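Local coordinates for ribosome-inactivating protein 3 (Zea mays, PDB 2PQG), which belongs to the ribosome-inactivating proteins, a family best known from plants and named for putting ribosomes out of action, at residues Gln216-Trp230 against Asp248-Gln262. Residues are numbered along the deposited sequence; the frame is centred on the assembly and turned at random.
Sequences QVQKWDRISKAAFEW and DKNEAARIVALVKNQ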
ATOM      1  N   GLN A 216       2.334  -7.344  12.069  1.00 24.94           N
ATOM      2  CA  GLN A 216       3.040  -8.257  11.188  1.00 26.27           C
ATOM      3  C   GLN A 216       3.265  -7.553   9.864  1.00 27.09           C
ATOM      4  O   GLN A 216       4.341  -7.643   9.270  1.00 26.83           O
ATOM      5  CB  GLN A 216       2.208  -9.502  10.956  1.00 26.32           C
ATOM      6  CG  GLN A 216       1.694 -10.106  12.223  1.00 26.84           C
ATOM      7  CD  GLN A 216       0.795 -11.270  11.947  1.00 30.48           C
ATOM      8  OE1 GLN A 216      -0.264 -11.118  11.332  1.00 33.52           O
ATOM      9  NE2 GLN A 216       1.209 -12.453  12.386  1.00 30.12           N
ATOM     10  N   VAL A 217       2.229  -6.858   9.406  1.00 25.96           N
ATOM     11  CA  VAL A 217       2.298  -6.121   8.154  1.00 25.34           C
ATOM     12  C   VAL A 217       3.491  -5.174   8.168  1.00 26.19           C
ATOM     13  O   VAL A 217       4.207  -5.038   7.168  1.00 29.13           O
ATOM     14  CB  VAL A 217       1.007  -5.294   7.920  1.00 24.21           C
ATOM     15  CG1 VAL A 217       1.232  -4.268   6.820  1.00 22.70           C
ATOM     16  CG2 VAL A 217      -0.128  -6.213   7.538  1.00 25.58           C
ATOM     17  N   GLN A 218       3.697  -4.522   9.307  1.00 24.02           N
ATOM     18  CA  GLN A 218       4.787  -3.576   9.450  1.00 22.10           C
ATOM     19  C   GLN A 218       6.139  -4.252   9.559  1.00 25.01           C
ATOM     20  O   GLN A 218       7.160  -3.575   9.567  1.00 30.79           O
ATOM     21  CB  GLN A 218       4.564  -2.688  10.671  1.00 20.07           C
ATOM     22  CG  GLN A 218       3.441  -1.680  10.497  1.00 18.34           C
ATOM     23  CD  GLN A 218       3.416  -0.649  11.603  1.00 14.44           C
ATOM     24  OE1 GLN A 218       2.782  -0.842  12.638  1.00 15.85           O
ATOM     25  NE2 GLN A 218       4.128   0.450  11.393  1.00 11.22           N
ATOM     26  N   LYS A 219       6.153  -5.579   9.642  1.00 23.98           N
ATOM     27  CA  LYS A 219       7.412  -6.312   9.752  1.00 22.69           C
ATOM     28  C   LYS A 219       7.668  -7.195   8.539  1.00 24.71           C
ATOM     29  O   LYS A 219       8.373  -8.202   8.624  1.00 25.64           O
ATOM     30  CB  LYS A 219       7.426  -7.161  11.031  1.00 24.07           C
ATOM     31  CG  LYS A 219       7.646  -6.367  12.306  1.00 21.56           C
ATOM     32  CD  LYS A 219       8.994  -5.685  12.282  1.00 17.44           C
ATOM     33  CE  LYS A 219       9.271  -4.939  13.578  1.00 21.40           C
ATOM     34  NZ  LYS A 219       8.416  -3.738  13.763  1.00 20.99           N
ATOM     35  N   TRP A 220       7.098  -6.804   7.404  1.00 23.62           N
ATOM     36  CA  TRP A 220       7.251  -7.551   6.163  1.00 21.12           C
ATOM     37  C   TRP A 220       8.688  -7.946   5.867  1.00 23.29           C
ATOM     38  O   TRP A 220       8.940  -9.058   5.401  1.00 20.03           O
ATOM     39  CB  TRP A 220       6.733  -6.728   4.989  1.00 20.62           C
ATOM     40  CG  TRP A 220       6.762  -7.468   3.686  1.00 12.63           C
ATOM     41  CD1 TRP A 220       6.071  -8.605   3.383  1.00 11.05           C
ATOM     42  CD2 TRP A 220       7.507  -7.121   2.506  1.00  9.31           C
ATOM     43  NE1 TRP A 220       6.324  -8.980   2.086  1.00 12.69           N
ATOM     44  CE2 TRP A 220       7.185  -8.087   1.523  1.00 10.10           C
ATOM     45  CE3 TRP A 220       8.372  -6.075   2.178  1.00 13.46           C
ATOM     46  CZ2 TRP A 220       7.751  -8.054   0.233  1.00  9.17           C
ATOM     47  CZ3 TRP A 220       8.927  -6.048   0.888  1.00 14.37           C
ATOM     48  CH2 TRP A 220       8.596  -7.026  -0.069  1.00  5.58           C
ATOM     49  N   ASP A 221       9.616  -7.023   6.112  1.00 25.88           N
ATOM     50  CA  ASP A 221      11.038  -7.260   5.858  1.00 29.98           C
ATOM     51  C   ASP A 221      11.568  -8.319   6.769  1.00 26.93           C
ATOM     52  O   ASP A 221      12.376  -9.161   6.378  1.00 27.26           O
ATOM     53  CB  ASP A 221      11.870  -6.006   6.111  1.00 36.81           C
ATOM     54  CG  ASP A 221      11.671  -4.952   5.056  1.00 46.46           C
ATOM     55  OD1 ASP A 221      12.433  -3.963   5.058  1.00 51.05           O
ATOM     56  OD2 ASP A 221      10.749  -5.110   4.228  1.00 53.40           O
ATOM     57  N   ARG A 222      11.117  -8.250   8.007  1.00 26.03           N
ATOM     58  CA  ARG A 222      11.567  -9.186   8.996  1.00 26.99           C
ATOM     59  C   ARG A 222      11.053 -10.580   8.745  1.00 24.51           C
ATOM     60  O   ARG A 222      11.815 -11.540   8.848  1.00 20.37           O
ATOM     61  CB  ARG A 222      11.169  -8.723  10.380  1.00 26.16           C
ATOM     62  CG  ARG A 222      11.974  -9.420  11.422  1.00 34.16           C
ATOM     63  CD  ARG A 222      12.085  -8.572  12.640  1.00 41.29           C
ATOM     64  NE  ARG A 222      10.995  -8.824  13.571  1.00 48.13           N
ATOM     65  CZ  ARG A 222      10.665  -7.990  14.547  1.00 50.15           C
ATOM     66  NH1 ARG A 222      11.348  -6.859  14.691  1.00 48.77           N
ATOM     67  NH2 ARG A 222       9.673  -8.291  15.381  1.00 47.10           N
ATOM     68  N   ILE A 223       9.770 -10.718   8.419  1.00 24.97           N
ATOM     69  CA  ILE A 223       9.287 -12.061   8.165  1.00 25.50           C
ATOM     70  C   ILE A 223       9.801 -12.565   6.815  1.00 25.25           C
ATOM     71  O   ILE A 223       9.773 -13.761   6.540  1.00 25.24           O
ATOM     72  CB  ILE A 223       7.733 -12.195   8.322  1.00 25.78           C
ATOM     73  CG1 ILE A 223       7.159 -13.006   7.168  1.00 28.39           C
ATOM     74  CG2 ILE A 223       7.080 -10.853   8.524  1.00 25.17           C
ATOM     75  CD1 ILE A 223       6.375 -14.191   7.646  1.00 30.51           C
ATOM     76  N   SER A 224      10.311 -11.655   5.987  1.00 26.01           N
ATOM     77  CA  SER A 224      10.886 -12.061   4.712  1.00 25.32           C
ATOM     78  C   SER A 224      12.257 -12.653   5.020  1.00 27.00           C
ATOM     79  O   SER A 224      12.650 -13.651   4.424  1.00 29.59           O
ATOM     80  CB  SER A 224      11.034 -10.873   3.765  1.00 24.78           C
ATOM     81  OG  SER A 224       9.779 -10.520   3.224  1.00 25.05           O
ATOM     82  N   LYS A 225      12.982 -12.033   5.951  1.00 27.26           N
ATOM     83  CA  LYS A 225      14.299 -12.532   6.349  1.00 28.70           C
ATOM     84  C   LYS A 225      14.144 -13.910   6.995  1.00 28.09           C
ATOM     85  O   LYS A 225      14.924 -14.825   6.729  1.00 29.74           O
ATOM     86  CB  LYS A 225      14.971 -11.561   7.325  1.00 29.12           C
ATOM     87  CG  LYS A 225      15.352 -10.231   6.684  1.00 33.78           C
ATOM     88  CD  LYS A 225      16.176  -9.320   7.601  1.00 32.47           C
ATOM     89  CE  LYS A 225      16.727  -8.150   6.795  1.00 31.88           C
ATOM     90  NZ  LYS A 225      17.762  -7.369   7.517  1.00 35.47           N
ATOM     91  N   ALA A 226      13.127 -14.056   7.839  1.00 26.68           N
ATOM     92  CA  ALA A 226      12.863 -15.332   8.487  1.00 26.94           C
ATOM     93  C   ALA A 226      12.531 -16.371   7.422  1.00 28.78           C
ATOM     94  O   ALA A 226      12.908 -17.537   7.545  1.00 30.31           O
ATOM     95  CB  ALA A 226      11.701 -15.202   9.471  1.00 24.72           C
ATOM     96  N   ALA A 227      11.822 -15.951   6.376  1.00 31.18           N
ATOM     97  CA  ALA A 227      11.455 -16.869   5.306  1.00 31.72           C
ATOM     98  C   ALA A 227      12.719 -17.535   4.785  1.00 32.84           C
ATOM     99  O   ALA A 227      12.751 -18.748   4.560  1.00 32.93           O
ATOM    100  CB  ALA A 227      10.751 -16.121   4.188  1.00 26.00           C
ATOM    101  N   PHE A 228      13.761 -16.728   4.607  1.00 35.12           N
ATOM    102  CA  PHE A 228      15.046 -17.225   4.121  1.00 42.14           C
ATOM    103  C   PHE A 228      15.787 -18.052   5.176  1.00 43.26           C
ATOM    104  O   PHE A 228      16.445 -19.043   4.846  1.00 43.84           O
ATOM    105  CB  PHE A 228      15.931 -16.062   3.662  1.00 45.53           C
ATOM    106  CG  PHE A 228      15.657 -15.612   2.250  1.00 49.66           C
ATOM    107  CD1 PHE A 228      14.494 -14.911   1.929  1.00 49.56           C
ATOM    108  CD2 PHE A 228      16.566 -15.898   1.236  1.00 49.93           C
ATOM    109  CE1 PHE A 228      14.242 -14.510   0.617  1.00 50.04           C
ATOM    110  CE2 PHE A 228      16.322 -15.503  -0.077  1.00 50.75           C
ATOM    111  CZ  PHE A 228      15.161 -14.804  -0.387  1.00 50.35           C
ATOM    112  N   GLU A 229      15.683 -17.647   6.440  1.00 42.41           N
ATOM    113  CA  GLU A 229      16.332 -18.386   7.516  1.00 41.40           C
ATOM    114  C   GLU A 229      15.713 -19.776   7.660  1.00 39.95           C
ATOM    115  O   GLU A 229      16.416 -20.744   7.949  1.00 39.18           O
ATOM    116  CB  GLU A 229      16.203 -17.644   8.848  1.00 41.42           C
ATOM    117  CG  GLU A 229      16.671 -18.480  10.037  1.00 48.03           C
ATOM    118  CD  GLU A 229      16.658 -17.728  11.355  1.00 53.64           C
ATOM    119  OE1 GLU A 229      16.836 -18.388  12.404  1.00 57.49           O
ATOM    120  OE2 GLU A 229      16.477 -16.488  11.347  1.00 51.72           O
ATOM    121  N   TRP A 230      14.396 -19.862   7.469  1.00 40.01           N
ATOM    122  CA  TRP A 230      13.694 -21.133   7.584  1.00 40.45           C
ATOM    123  C   TRP A 230      13.960 -22.019   6.385  1.00 43.02           C
ATOM    124  O   TRP A 230      13.701 -23.227   6.416  1.00 44.49           O
ATOM    125  CB  TRP A 230      12.187 -20.908   7.787  1.00 41.17           C
ATOM    126  CG  TRP A 230      11.823 -20.682   9.228  1.00 41.35           C
ATOM    127  CD1 TRP A 230      12.353 -21.309  10.320  1.00 40.58           C
ATOM    128  CD2 TRP A 230      10.821 -19.791   9.726  1.00 41.27           C
ATOM    129  NE1 TRP A 230      11.741 -20.863  11.469  1.00 40.30           N
ATOM    130  CE2 TRP A 230      10.798 -19.929  11.133  1.00 39.48           C
ATOM    131  CE3 TRP A 230       9.939 -18.890   9.119  1.00 38.31           C
ATOM    132  CZ2 TRP A 230       9.927 -19.199  11.944  1.00 35.17           C
ATOM    133  CZ3 TRP A 230       9.071 -18.163   9.930  1.00 40.36           C
ATOM    134  CH2 TRP A 230       9.075 -18.324  11.327  1.00 36.72           C
ATOM    135  N   ASP A 248       6.578 -20.786  13.002  1.00 46.89           N
ATOM    136  CA  ASP A 248       7.195 -21.673  12.032  1.00 46.86           C
ATOM    137  C   ASP A 248       6.774 -21.304  10.615  1.00 45.67           C
ATOM    138  O   ASP A 248       5.752 -20.636  10.422  1.00 44.24           O
ATOM    139  CB  ASP A 248       6.918 -23.158  12.317  1.00 47.51           C
ATOM    140  CG  ASP A 248       5.475 -23.450  12.529  1.00 49.17           C
ATOM    141  OD1 ASP A 248       4.633 -22.833  11.847  1.00 48.91           O
ATOM    142  OD2 ASP A 248       5.169 -24.311  13.374  1.00 51.09           O
ATOM    143  N   LYS A 249       7.561 -21.727   9.627  1.00 43.11           N
ATOM    144  CA  LYS A 249       7.281 -21.385   8.239  1.00 42.82           C
ATOM    145  C   LYS A 249       5.860 -21.702   7.823  1.00 43.95           C
ATOM    146  O   LYS A 249       5.309 -21.046   6.938  1.00 46.54           O
ATOM    147  CB  LYS A 249       8.277 -22.059   7.274  1.00 42.20           C
ATOM    148  CG  LYS A 249       8.009 -23.521   6.945  1.00 43.51           C
ATOM    149  CD  LYS A 249       8.472 -23.908   5.521  1.00 47.29           C
ATOM    150  CE  LYS A 249       9.943 -23.583   5.230  1.00 49.03           C
ATOM    151  NZ  LYS A 249      10.926 -24.287   6.113  1.00 51.30           N
ATOM    152  N   ASN A 250       5.260 -22.691   8.473  1.00 41.83           N
ATOM    153  CA  ASN A 250       3.893 -23.083   8.159  1.00 42.48           C
ATOM    154  C   ASN A 250       2.856 -21.997   8.447  1.00 42.06           C
ATOM    155  O   ASN A 250       1.949 -21.774   7.638  1.00 40.09           O
ATOM    156  CB  ASN A 250       3.532 -24.361   8.913  1.00 45.32           C
ATOM    157  CG  ASN A 250       4.121 -25.598   8.269  1.00 49.08           C
ATOM    158  OD1 ASN A 250       5.321 -25.666   8.009  1.00 54.20           O
ATOM    159  ND2 ASN A 250       3.278 -26.585   8.009  1.00 49.75           N
ATOM    160  N   GLU A 251       2.976 -21.332   9.595  1.00 40.48           N
ATOM    161  CA  GLU A 251       2.047 -20.263   9.937  1.00 38.38           C
ATOM    162  C   GLU A 251       2.392 -19.069   9.050  1.00 36.79           C
ATOM    163  O   GLU A 251       1.514 -18.326   8.606  1.00 33.79           O
ATOM    164  CB  GLU A 251       2.186 -19.867  11.406  1.00 39.47           C
ATOM    165  CG  GLU A 251       2.035 -21.017  12.382  1.00 48.79           C
ATOM    166  CD  GLU A 251       1.720 -20.546  13.795  1.00 56.31           C
ATOM    167  OE1 GLU A 251       2.159 -19.431  14.168  1.00 60.11           O
ATOM    168  OE2 GLU A 251       1.045 -21.299  14.535  1.00 54.97           O
ATOM    169  N   ALA A 252       3.683 -18.903   8.788  1.00 32.50           N
ATOM    170  CA  ALA A 252       4.157 -17.816   7.954  1.00 31.36           C
ATOM    171  C   ALA A 252       3.550 -17.924   6.557  1.00 33.29           C
ATOM    172  O   ALA A 252       3.310 -16.908   5.903  1.00 33.73           O
ATOM    173  CB  ALA A 252       5.677 -17.845   7.875  1.00 25.88           C
ATOM    174  N   ALA A 253       3.295 -19.151   6.107  1.00 32.26           N
ATOM    175  CA  ALA A 253       2.718 -19.365   4.786  1.00 33.31           C
ATOM    176  C   ALA A 253       1.250 -18.935   4.744  1.00 36.77           C
ATOM    177  O   ALA A 253       0.669 -18.737   3.674  1.00 38.19           O
ATOM    178  CB  ALA A 253       2.851 -20.830   4.385  1.00 32.42           C
ATOM    179  N   ARG A 254       0.642 -18.780   5.907  1.00 39.31           N
ATOM    180  CA  ARG A 254      -0.759 -18.363   5.990  1.00 41.12           C
ATOM    181  C   ARG A 254      -0.840 -16.845   6.121  1.00 41.14           C
ATOM    182  O   ARG A 254      -1.935 -16.272   6.184  1.00 43.13           O
ATOM    183  CB  ARG A 254      -1.401 -18.961   7.233  1.00 44.41           C
ATOM    184  CG  ARG A 254      -1.988 -20.336   7.066  1.00 50.18           C
ATOM    185  CD  ARG A 254      -3.446 -20.375   7.507  1.00 60.70           C
ATOM    186  NE  ARG A 254      -4.324 -19.636   6.599  1.00 66.56           N
ATOM    187  CZ  ARG A 254      -5.652 -19.613   6.693  1.00 71.82           C
ATOM    188  NH1 ARG A 254      -6.264 -20.290   7.656  1.00 76.93           N
ATOM    189  NH2 ARG A 254      -6.371 -18.920   5.819  1.00 71.64           N
ATOM    190  N   ILE A 255       0.313 -16.190   6.094  1.00 39.76           N
ATOM    191  CA  ILE A 255       0.413 -14.770   6.352  1.00 35.31           C
ATOM    192  C   ILE A 255       0.984 -13.917   5.238  1.00 33.95           C
ATOM    193  O   ILE A 255       0.385 -12.921   4.847  1.00 37.81           O
ATOM    194  CB  ILE A 255       1.268 -14.609   7.641  1.00 32.41           C
ATOM    195  CG1 ILE A 255       0.504 -15.133   8.865  1.00 30.73           C
ATOM    196  CG2 ILE A 255       1.704 -13.182   7.843  1.00 29.70           C
ATOM    197  CD1 ILE A 255       1.311 -15.096  10.150  1.00 37.77           C
ATOM    198  N   VAL A 256       2.174 -14.292   4.783  1.00 30.42           N
ATOM    199  CA  VAL A 256       2.823 -13.573   3.695  1.00 29.24           C
ATOM    200  C   VAL A 256       2.674 -14.372   2.408  1.00 26.47           C
ATOM    201  O   VAL A 256       2.801 -15.597   2.399  1.00 26.52           O
ATOM    202  CB  VAL A 256       4.324 -13.327   3.955  1.00 29.51           C
ATOM    203  CG1 VAL A 256       4.494 -12.151   4.900  1.00 32.69           C
ATOM    204  CG2 VAL A 256       4.957 -14.574   4.539  1.00 30.73           C
ATOM    205  N   ALA A 257       2.390 -13.669   1.318  1.00 25.12           N
ATOM    206  CA  ALA A 257       2.208 -14.301   0.018  1.00 20.40           C
ATOM    207  C   ALA A 257       3.467 -14.149  -0.820  1.00 19.14           C
ATOM    208  O   ALA A 257       3.846 -15.064  -1.541  1.00 18.92           O
ATOM    209  CB  ALA A 257       1.008 -13.681  -0.707  1.00 13.97           C
ATOM    210  N   LEU A 258       4.120 -12.996  -0.713  1.00 18.67           N
ATOM    211  CA  LEU A 258       5.342 -12.742  -1.463  1.00 21.56           C
ATOM    212  C   LEU A 258       6.434 -12.190  -0.547  1.00 24.58           C
ATOM    213  O   LEU A 258       6.219 -11.203   0.164  1.00 24.84           O
ATOM    214  CB  LEU A 258       5.066 -11.743  -2.584  1.00 22.25           C
ATOM    215  CG  LEU A 258       3.996 -12.120  -3.611  1.00 24.80           C
ATOM    216  CD1 LEU A 258       3.625 -10.879  -4.417  1.00 26.67           C
ATOM    217  CD2 LEU A 258       4.495 -13.240  -4.513  1.00 21.59           C
ATOM    218  N   VAL A 259       7.611 -12.815  -0.568  1.00 24.36           N
ATOM    219  CA  VAL A 259       8.696 -12.352   0.284  1.00 21.90           C
ATOM    220  C   VAL A 259       9.725 -11.497  -0.416  1.00 23.04           C
ATOM    221  O   VAL A 259       9.994 -11.644  -1.609  1.00 22.49           O
ATOM    222  CB  VAL A 259       9.439 -13.515   0.961  1.00 21.22           C
ATOM    223  CG1 VAL A 259       8.480 -14.296   1.826  1.00 22.90           C
ATOM    224  CG2 VAL A 259      10.093 -14.397  -0.080  1.00 22.04           C
ATOM    225  N   LYS A 260      10.302 -10.601   0.373  1.00 24.63           N
ATOM    226  CA  LYS A 260      11.328  -9.681  -0.072  1.00 24.72           C
ATOM    227  C   LYS A 260      12.643 -10.441  -0.275  1.00 27.71           C
ATOM    228  O   LYS A 260      13.126 -11.137   0.631  1.00 26.48           O
ATOM    229  CB  LYS A 260      11.485  -8.603   0.987  1.00 22.07           C
ATOM    230  CG  LYS A 260      12.356  -7.447   0.602  1.00 21.84           C
ATOM    231  CD  LYS A 260      12.090  -6.315   1.571  1.00 29.32           C
ATOM    232  CE  LYS A 260      12.969  -5.120   1.301  1.00 31.25           C
ATOM    233  NZ  LYS A 260      14.055  -5.473   0.357  1.00 33.60           N
ATOM    234  N   ASN A 261      13.201 -10.307  -1.477  1.00 26.33           N
ATOM    235  CA  ASN A 261      14.443 -10.971  -1.839  1.00 27.48           C
ATOM    236  C   ASN A 261      15.610 -10.518  -0.981  1.00 29.06           C
ATOM    237  O   ASN A 261      15.954  -9.332  -0.962  1.00 28.15           O
ATOM    238  CB  ASN A 261      14.793 -10.692  -3.300  1.00 27.84           C
ATOM    239  CG  ASN A 261      15.714 -11.754  -3.900  1.00 27.86           C
ATOM    240  OD1 ASN A 261      16.572 -12.329  -3.214  1.00 29.21           O
ATOM    241  ND2 ASN A 261      15.543 -12.007  -5.195  1.00 22.67           N
ATOM    242  N   GLN A 262      16.223 -11.471  -0.280  1.00 29.51           N
ATOM    243  CA  GLN A 262      17.377 -11.173   0.551  1.00 30.63           C
ATOM    244  C   GLN A 262      18.633 -11.131  -0.323  1.00 32.76           C
ATOM    245  O   GLN A 262      19.608 -10.449   0.002  1.00 30.42           O
ATOM    246  CB  GLN A 262      17.529 -12.218   1.652  1.00 28.31           C
ATOM    247  CG  GLN A 262      16.577 -12.011   2.809  1.00 31.79           C
ATOM    248  CD  GLN A 262      15.968 -10.617   2.844  1.00 30.67           C
ATOM    249  OE1 GLN A 262      14.840 -10.415   2.392  1.00 32.95           O
ATOM    250  NE2 GLN A 262      16.713  -9.650   3.373  1.00 25.77           N
TER
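W220 NE1, on helix 220-232, donates a hydrogen bond to L258 O (2.9 Å) of the chain that runs past the helix from D248 to Q262; the oxygen lies near the plane of the indole and is met almost end-on. One turn on, S224 OG takes the N-H of K260 in a nearly straight bond (170°) and in turn donates to W220 O, so the hydroxyl is used both ways. K249, bent at chi2, chi3 and chi4, curls round to set NZ 3.0 Å from W230 O, well above the carbonyl plane. Both segments belong to the C-terminal part of the ribosome-inactivating protein fold, where the tail that follows the short helix 249-252 also makes backbone hydrogen bonds from V259 to P39 and L41. Two aromatic faces take aliphatic groups: K260 CB sits over the six-membered ring of W220, and Q262 CB is centred over F228 at 3.7 Å from the ring centroid. The peptide between D248 and K249 lies across one face of W230, whose NE1 is hydrogen-bonded to A236 O. Apolar packing fills in between, with I223 CD1 meeting V256 CG2 tip to tip at 3.4 Å and A227 CB touching V259 CG1 at 3.8 Å.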